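Local coordinates for beta-lactamase (Escherichia coli, PDB 6PQ9), which probably hydrolyses beta-lactam antibiotics to substituted beta-amino acids, as a class A extended-spectrum beta-lactamase that confers antibiotic resistance, at residues I124-A127 with T128-S132; F153-L157 with G158-I162; P102-S106 with P107-K111. The protein carries 1 engineered substitution. All coordinates share one frame; numbering follows the deposited sequence.

Interaction 1: I124-A127 with T128-S132; sequences ILKA and TVSRS. With SO4 (sulfate ion), chain L.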
loop_
_atom_site.group_PDB
_atom_site.type_symbol
_atom_site.label_atom_id
_atom_site.label_comp_id
_atom_site.label_asym_id
_atom_site.label_seq_id
_atom_site.Cartn_x
_atom_site.Cartn_y
_atom_site.Cartn_z
ATOM N N ILE A 124 11.795 -5.348 11.824
ATOM C CA ILE A 124 10.574 -4.564 12.005
ATOM C C ILE A 124 9.988 -4.160 10.655
ATOM O O ILE A 124 8.764 -4.156 10.472
ATOM C CB ILE A 124 10.849 -3.331 12.886
ATOM C CG1 ILE A 124 11.471 -3.748 14.223
ATOM C CG2 ILE A 124 9.562 -2.540 13.108
ATOM C CD1 ILE A 124 12.252 -2.650 14.903
ATOM N N LEU A 125 10.848 -3.803 9.695
ATOM C CA LEU A 125 10.383 -3.425 8.365
ATOM C C LEU A 125 9.754 -4.604 7.638
ATOM O O LEU A 125 8.746 -4.448 6.941
ATOM C CB LEU A 125 11.549 -2.884 7.542
ATOM C CG LEU A 125 11.764 -1.379 7.522
ATOM C CD1 LEU A 125 13.041 -1.108 6.756
ATOM C CD2 LEU A 125 10.563 -0.701 6.886
ATOM N N LYS A 126 10.378 -5.776 7.736
ATOM C CA LYS A 126 9.829 -6.965 7.104
ATOM C C LYS A 126 8.424 -7.259 7.636
ATOM O O LYS A 126 7.480 -7.453 6.858
ATOM C CB LYS A 126 10.788 -8.136 7.331
ATOM C CG LYS A 126 10.240 -9.502 6.955
ATOM C CD LYS A 126 10.173 -9.689 5.444
ATOM C CE LYS A 126 9.880 -11.136 5.090
ATOM N NZ LYS A 126 9.293 -11.269 3.722
ATOM N N ALA A 127 8.260 -7.252 8.964
ATOM C CA ALA A 127 6.939 -7.467 9.556
ATOM C C ALA A 127 5.927 -6.430 9.075
ATOM O O ALA A 127 4.766 -6.758 8.798
ATOM C CB ALA A 127 7.030 -7.422 11.083
ATOM N N THR A 128 6.343 -5.163 9.008
ATOM C CA THR A 128 5.416 -4.088 8.683
ATOM C C THR A 128 4.988 -4.136 7.220
ATOM O O THR A 128 3.800 -3.985 6.914
ATOM C CB THR A 128 6.064 -2.747 9.014
ATOM O OG1 THR A 128 6.471 -2.747 10.390
ATOM C CG2 THR A 128 5.100 -1.592 8.747
ATOM N N VAL A 129 5.925 -4.353 6.302
ATOM C CA VAL A 129 5.594 -4.306 4.876
ATOM C C VAL A 129 5.050 -5.637 4.379
ATOM O O VAL A 129 4.000 -5.681 3.734
ATOM C CB VAL A 129 6.814 -3.869 4.042
ATOM C CG1 VAL A 129 6.432 -3.861 2.566
ATOM C CG2 VAL A 129 7.304 -2.497 4.507
ATOM N N SER A 130 5.753 -6.743 4.637
ATOM C CA SER A 130 5.303 -8.023 4.095
ATOM C C SER A 130 4.111 -8.589 4.841
ATOM O O SER A 130 3.282 -9.276 4.237
ATOM C CB SER A 130 6.430 -9.049 4.124
ATOM O OG SER A 130 7.430 -8.693 3.195
ATOM N N ARG A 131 4.013 -8.335 6.145
ATOM C CA ARG A 131 2.964 -8.926 6.964
ATOM C C ARG A 131 2.042 -7.881 7.570
ATOM O O ARG A 131 1.142 -8.242 8.339
ATOM C CB ARG A 131 3.573 -9.800 8.082
ATOM C CG ARG A 131 4.429 -10.947 7.576
ATOM C CD ARG A 131 4.483 -12.096 8.570
ATOM N NE ARG A 131 3.177 -12.756 8.678
ATOM C CZ ARG A 131 2.835 -13.636 9.622
ATOM N NH1 ARG A 131 3.703 -13.997 10.572
ATOM N NH2 ARG A 131 1.611 -14.162 9.608
ATOM N N SER A 132 2.269 -6.597 7.279
ATOM C CA SER A 132 1.333 -5.526 7.617
ATOM C C SER A 132 1.184 -5.329 9.126
ATOM O O SER A 132 0.139 -4.875 9.599
ATOM C CB SER A 132 -0.027 -5.769 6.959
ATOM O OG SER A 132 -0.725 -4.546 6.830
HETATM S S SO4 L . -3.968 -3.529 6.868
HETATM O O1 SO4 L . -3.151 -4.250 5.893
HETATM O O2 SO4 L . -3.079 -2.891 7.836
HETATM O O3 SO4 L . -4.777 -2.491 6.219
HETATM O O4 SO4 L . -4.847 -4.490 7.510
#
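Ile124 O takes two donors from one residue a helical turn on: Thr128 N at 3.0 Å from Ile124 O and Thr128 OG1 at 2.7 Å from the same oxygen. The two reach it from opposite faces of the carbonyl plane. The hydroxyl gets there because Thr128 chi1, -56°, sets OG1 beside its own backbone N, which turns OG1 back toward the preceding turn, where it shares the carbonyl with its own amide. The next rungs are regular: Val129 N lies 2.9 Å from Leu125 O with a nearly straight N-H (164°), and Ser130 N bonds to Lys126 O. On that flank Lys126, bent at its second torsion, curls over Ser130, and its NZ donates to Ser130 OG at 3.2 Å; that hydroxyl also bonds to Thr212 O. The ladder then weakens: Arg131 N makes only a weak hydrogen bond to Ala127 O, 3.2 Å with an N-H angle of 131°, and Ser132 leaves the helix with a positive phi.

Further out, helices 70-85 and 203-214 pack on Leu125 and Val129, while helix 134-144 covers Leu125 and Thr128. Ser132 OG donates to O1 of a sulfate, probably from the crystallisation liquor, at 2.6 Å and also bonds to Lys236 NZ; the same sulfate is held by Lys71 NZ, Ser239 N and the engineered Gly68 N. The C-terminal end of helix 121-130 thus delivers Ser132, first residue of the Ser-Asp-Asn motif, to the anion-binding active-site cleft characteristic of class A beta-lactamases.

Interaction 2: F153-L157 with G158-I162; sequences FISKL and GVKNI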
loop_
_atom_site.group_PDB
_atom_site.type_symbol
_atom_site.label_atom_id
_atom_site.label_comp_id
_atom_site.label_asym_id
_atom_site.label_seq_id
_atom_site.Cartn_x
_atom_site.Cartn_y
_atom_site.Cartn_z
ATOM N N PHE A 153 7.902 14.227 4.002
ATOM C CA PHE A 153 8.848 13.530 3.135
ATOM C C PHE A 153 8.211 13.175 1.791
ATOM O O PHE A 153 8.828 13.342 0.733
ATOM C CB PHE A 153 9.369 12.287 3.856
ATOM C CG PHE A 153 9.931 11.246 2.937
ATOM C CD1 PHE A 153 11.228 11.356 2.459
ATOM C CD2 PHE A 153 9.159 10.159 2.542
ATOM C CE1 PHE A 153 11.744 10.410 1.616
ATOM C CE2 PHE A 153 9.668 9.215 1.687
ATOM C CZ PHE A 153 10.969 9.335 1.229
ATOM N N ILE A 154 6.969 12.689 1.820
ATOM C CA ILE A 154 6.255 12.363 0.594
ATOM C C ILE A 154 5.991 13.627 -0.220
ATOM O O ILE A 154 6.117 13.628 -1.452
ATOM C CB ILE A 154 4.948 11.617 0.937
ATOM C CG1 ILE A 154 5.246 10.357 1.767
ATOM C CG2 ILE A 154 4.113 11.315 -0.326
ATOM C CD1 ILE A 154 5.909 9.182 0.999
ATOM N N SER A 155 5.613 14.720 0.455
ATOM C CA SER A 155 5.345 15.980 -0.237
ATOM C C SER A 155 6.613 16.527 -0.886
ATOM O O SER A 155 6.597 16.953 -2.050
ATOM C CB SER A 155 4.756 16.995 0.749
ATOM O OG SER A 155 3.857 17.881 0.112
ATOM N N LYS A 156 7.731 16.504 -0.152
ATOM C CA LYS A 156 9.011 16.960 -0.681
ATOM C C LYS A 156 9.483 16.150 -1.882
ATOM O O LYS A 156 10.389 16.601 -2.588
ATOM C CB LYS A 156 10.069 16.926 0.425
ATOM C CG LYS A 156 10.351 18.291 1.048
ATOM C CD LYS A 156 9.463 18.574 2.269
ATOM C CE LYS A 156 10.068 19.661 3.173
ATOM N NZ LYS A 156 9.236 19.959 4.386
ATOM N N LEU A 157 8.909 14.974 -2.134
ATOM C CA LEU A 157 9.188 14.246 -3.365
ATOM C C LEU A 157 8.376 14.772 -4.541
ATOM O O LEU A 157 8.577 14.313 -5.672
ATOM C CB LEU A 157 8.911 12.742 -3.184
ATOM C CG LEU A 157 9.703 11.965 -2.119
ATOM C CD1 LEU A 157 9.058 10.628 -1.838
ATOM C CD2 LEU A 157 11.144 11.770 -2.540
ATOM N N GLY A 158 7.468 15.713 -4.303
ATOM C CA GLY A 158 6.640 16.237 -5.368
ATOM C C GLY A 158 5.435 15.392 -5.694
ATOM O O GLY A 158 4.985 15.392 -6.845
ATOM N N VAL A 159 4.918 14.640 -4.721
ATOM C CA VAL A 159 3.670 13.897 -4.855
ATOM C C VAL A 159 2.683 14.521 -3.880
ATOM O O VAL A 159 2.857 14.420 -2.659
ATOM C CB VAL A 159 3.858 12.399 -4.572
ATOM C CG1 VAL A 159 2.616 11.610 -4.988
ATOM C CG2 VAL A 159 5.109 11.876 -5.262
ATOM N N LYS A 160 1.663 15.187 -4.403
ATOM C CA LYS A 160 0.657 15.794 -3.547
ATOM C C LYS A 160 -0.577 14.899 -3.495
ATOM O O LYS A 160 -0.680 13.897 -4.210
ATOM C CB LYS A 160 0.324 17.218 -4.028
ATOM C CG LYS A 160 -0.658 18.062 -3.118
ATOM C CD LYS A 160 -0.516 17.918 -1.551
ATOM C CE LYS A 160 0.874 18.253 -1.014
ATOM N NZ LYS A 160 0.847 18.317 0.464
ATOM N N ASN A 161 -1.488 15.255 -2.588
ATOM C CA ASN A 161 -2.789 14.631 -2.407
ATOM C C ASN A 161 -2.634 13.299 -1.695
ATOM O O ASN A 161 -3.365 12.341 -1.976
ATOM C CB ASN A 161 -3.516 14.460 -3.741
ATOM C CG ASN A 161 -4.017 15.776 -4.302
ATOM O OD1 ASN A 161 -3.997 16.808 -3.626
ATOM N ND2 ASN A 161 -4.465 15.745 -5.548
ATOM N N ILE A 162 -1.685 13.233 -0.770
ATOM C CA ILE A 162 -1.611 12.149 0.199
ATOM C C ILE A 162 -1.675 12.785 1.574
ATOM O O ILE A 162 -0.853 13.645 1.903
ATOM C CB ILE A 162 -0.339 11.299 0.036
ATOM C CG1 ILE A 162 -0.277 10.686 -1.372
ATOM C CG2 ILE A 162 -0.294 10.202 1.116
ATOM C CD1 ILE A 162 1.051 9.965 -1.697
#
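Gly158 N donates to Ser155 O at 2.7 Å, the shortest sound polar bond here. The N-H is fairly straight (157°), yet the donor of this i to i-3 bond stands well above the carbonyl plane rather than on a lone pair. Just before it, Leu157 N bonds to Ile154 O at 3.2 Å and makes a weaker, longer bond to Phe153 O. Gly158 then leaves helical angles with phi 82°, where a beta carbon would collide with Leu157 O.

The chain after Gly158 is tied back to the helix by side chains. Lys160, bent at its second and third torsions, folds back so that NZ donates to Ser155 OG at 3.1 Å, alongside the helix on the solvent flank. On the inner flank Ile154 and Ile162 cross at about a right angle, with CG2 of Ile154 touching CD1 of Ile162 at 3.6 Å. Val159 fits in more loosely, its CB 4.4 Å from Ile154 CG2. Helix 185-196 covers this apolar patch through Leu191 and Ala187.

Gly158, with its positive phi and the bonds back into the last turn, makes a Schellman-type C-cap, which here turns helix 147-156 toward strand 162-163.

Interaction 3: P102-S106 with P107-K111; sequences PNTWS and PLRDK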
loop_
_atom_site.group_PDB
_atom_site.type_symbol
_atom_site.label_atom_id
_atom_site.label_comp_id
_atom_site.label_asym_id
_atom_site.label_seq_id
_atom_site.Cartn_x
_atom_site.Cartn_y
_atom_site.Cartn_z
ATOM N N PRO A 102 -1.995 -4.987 22.349
ATOM C CA PRO A 102 -2.821 -6.174 22.100
ATOM C C PRO A 102 -3.990 -5.840 21.185
ATOM O O PRO A 102 -4.184 -4.665 20.842
ATOM C CB PRO A 102 -3.296 -6.545 23.508
ATOM C CG PRO A 102 -3.489 -5.174 24.173
ATOM C CD PRO A 102 -2.481 -4.228 23.519
ATOM N N ASN A 103 -4.786 -6.845 20.807
ATOM C CA ASN A 103 -5.984 -6.636 19.983
ATOM C C ASN A 103 -5.663 -5.835 18.725
ATOM O O ASN A 103 -6.413 -4.940 18.322
ATOM C CB ASN A 103 -7.109 -5.938 20.759
ATOM C CG ASN A 103 -7.196 -6.376 22.196
ATOM O OD1 ASN A 103 -7.202 -7.575 22.498
ATOM N ND2 ASN A 103 -7.281 -5.398 23.106
ATOM N N THR A 104 -4.530 -6.145 18.106
ATOM C CA THR A 104 -4.182 -5.505 16.850
ATOM C C THR A 104 -3.328 -6.492 16.080
ATOM O O THR A 104 -2.697 -7.365 16.669
ATOM C CB THR A 104 -3.481 -4.147 17.077
ATOM O OG1 THR A 104 -3.547 -3.348 15.886
ATOM C CG2 THR A 104 -2.028 -4.327 17.514
ATOM N N TRP A 105 -3.368 -6.406 14.759
ATOM C CA TRP A 105 -2.650 -7.379 13.952
ATOM C C TRP A 105 -1.149 -7.150 14.111
ATOM O O TRP A 105 -0.633 -6.079 13.761
ATOM C CB TRP A 105 -3.071 -7.277 12.489
ATOM C CG TRP A 105 -2.201 -8.125 11.643
ATOM C CD1 TRP A 105 -1.224 -7.707 10.797
ATOM C CD2 TRP A 105 -2.183 -9.557 11.606
ATOM N NE1 TRP A 105 -0.607 -8.788 10.214
ATOM C CE2 TRP A 105 -1.173 -9.938 10.700
ATOM C CE3 TRP A 105 -2.927 -10.556 12.247
ATOM C CZ2 TRP A 105 -0.890 -11.283 10.412
ATOM C CZ3 TRP A 105 -2.645 -11.884 11.964
ATOM C CH2 TRP A 105 -1.633 -12.235 11.053
ATOM N N SER A 106 -0.450 -8.136 14.672
ATOM C CA SER A 106 0.952 -7.912 14.980
ATOM C C SER A 106 1.707 -9.218 15.166
ATOM O O SER A 106 1.812 -9.719 16.293
ATOM C CB SER A 106 1.084 -7.052 16.239
ATOM O OG SER A 106 2.443 -6.785 16.533
ATOM N N PRO A 107 2.255 -9.792 14.098
ATOM C CA PRO A 107 3.187 -10.918 14.273
ATOM C C PRO A 107 4.344 -10.607 15.205
ATOM O O PRO A 107 4.881 -11.517 15.851
ATOM C CB PRO A 107 3.671 -11.193 12.845
ATOM C CG PRO A 107 2.534 -10.725 11.973
ATOM C CD PRO A 107 1.863 -9.592 12.693
ATOM N N LEU A 108 4.746 -9.339 15.289
ATOM C CA LEU A 108 5.822 -8.953 16.191
ATOM C C LEU A 108 5.441 -9.237 17.636
ATOM O O LEU A 108 6.218 -9.835 18.388
ATOM C CB LEU A 108 6.150 -7.470 16.001
ATOM C CG LEU A 108 7.447 -7.013 15.323
ATOM C CD1 LEU A 108 8.160 -8.149 14.641
ATOM C CD2 LEU A 108 7.202 -5.851 14.360
ATOM N N ARG A 109 4.243 -8.809 18.048
ATOM C CA ARG A 109 3.803 -9.084 19.410
ATOM C C ARG A 109 3.662 -10.580 19.648
ATOM O O ARG A 109 3.984 -11.076 20.734
ATOM C CB ARG A 109 2.478 -8.385 19.705
ATOM C CG ARG A 109 1.995 -8.588 21.148
ATOM C CD ARG A 109 0.563 -9.098 21.183
ATOM N NE ARG A 109 -0.289 -8.198 20.426
ATOM C CZ ARG A 109 -0.928 -8.512 19.302
ATOM N NH1 ARG A 109 -0.851 -9.739 18.783
ATOM N NH2 ARG A 109 -1.646 -7.574 18.697
ATOM N N ASP A 110 3.192 -11.318 18.641
ATOM C CA ASP A 110 3.042 -12.761 18.791
ATOM C C ASP A 110 4.387 -13.445 18.989
ATOM O O ASP A 110 4.466 -14.466 19.678
ATOM C CB ASP A 110 2.327 -13.354 17.569
ATOM C CG ASP A 110 0.875 -12.908 17.461
ATOM O OD1 ASP A 110 0.301 -12.458 18.478
ATOM O OD2 ASP A 110 0.308 -13.001 16.346
ATOM N N LYS A 111 5.446 -12.912 18.389
ATOM C CA LYS A 111 6.764 -13.517 18.518
ATOM C C LYS A 111 7.496 -13.078 19.784
ATOM O O LYS A 111 8.254 -13.868 20.351
ATOM C CB LYS A 111 7.602 -13.190 17.283
ATOM C CG LYS A 111 8.907 -13.959 17.190
ATOM C CD LYS A 111 9.658 -13.579 15.929
ATOM C CE LYS A 111 11.086 -14.113 15.946
ATOM N NZ LYS A 111 11.286 -15.234 14.972
HETATM O O HOH W 1 -1.635 -10.798 15.584
#
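Trp105 offers one ring face to Pro107, whose CD sits 3.8 Å from the centroid of the five-membered ring and 24° off its normal. This is a CH-pi contact displaced toward the ring rim, with the two side chains crossing at about a right angle. The second flat group, the Arg109 guanidinium, has Ser106 CB over one face, 3.6 Å above its plane. At its edge lie Thr104 CA and Asp110 OD1; the very short approach of Thr104 O is doubtful. Arg109 NH1 forms a salt bridge with Asp110 OD1 at 3.0 Å whose hydrogen bond is weak, while Arg109 NE is held by Leu101 O. A water 3.1 Å from Ser106 N accepts from that amide and donates to Asp110 OD2, tying the loop to the first helical turn.

Ser106 occupies the N-cap. With OG anti to its backbone N (chi1 -178°), the hydroxyl swings over the helix start and accepts from Arg109 N at 3.1 Å, N-H angle 163°. The Ser106 carbonyl opens the helical ladder: Asp110 N donates to Ser106 O at 3.2 Å, in the carbonyl plane. Asp133 reinforces the cap, taking the Ser106 hydroxyl on OD1 and Leu108 N on OD2.

Trp105 NE1 donates to Arg131 O, and Thr104 OG1 bonds to Asn134 ND2. The arrangement is a serine N-cap on helix 107-111, preceded by the loop whose aromatic residue, here Trp105, probably flanks the active-site entrance as in other class A beta-lactamases.

How the interactions relate
All three contacts are local and come in series, none nested or crossing. Interaction 3 comes first, turning the loop after strand 92-95 into helix 107-111; interaction 1 follows at the end of helix 121-130, and interaction 2 closes the turn from helix 147-156 toward strand 162-163. Interactions 3 and 1 touch, their centres 12 Å apart: Ala127 CB meets Leu108 CD2 at 3.6 Å, joining the short helix to helix 121-130. Interaction 2 stands apart, about 11 Å from interaction 1 at the nearest atoms and about 20 Å from interaction 3, yet helix 70-85 touches both interactions 1 and 2.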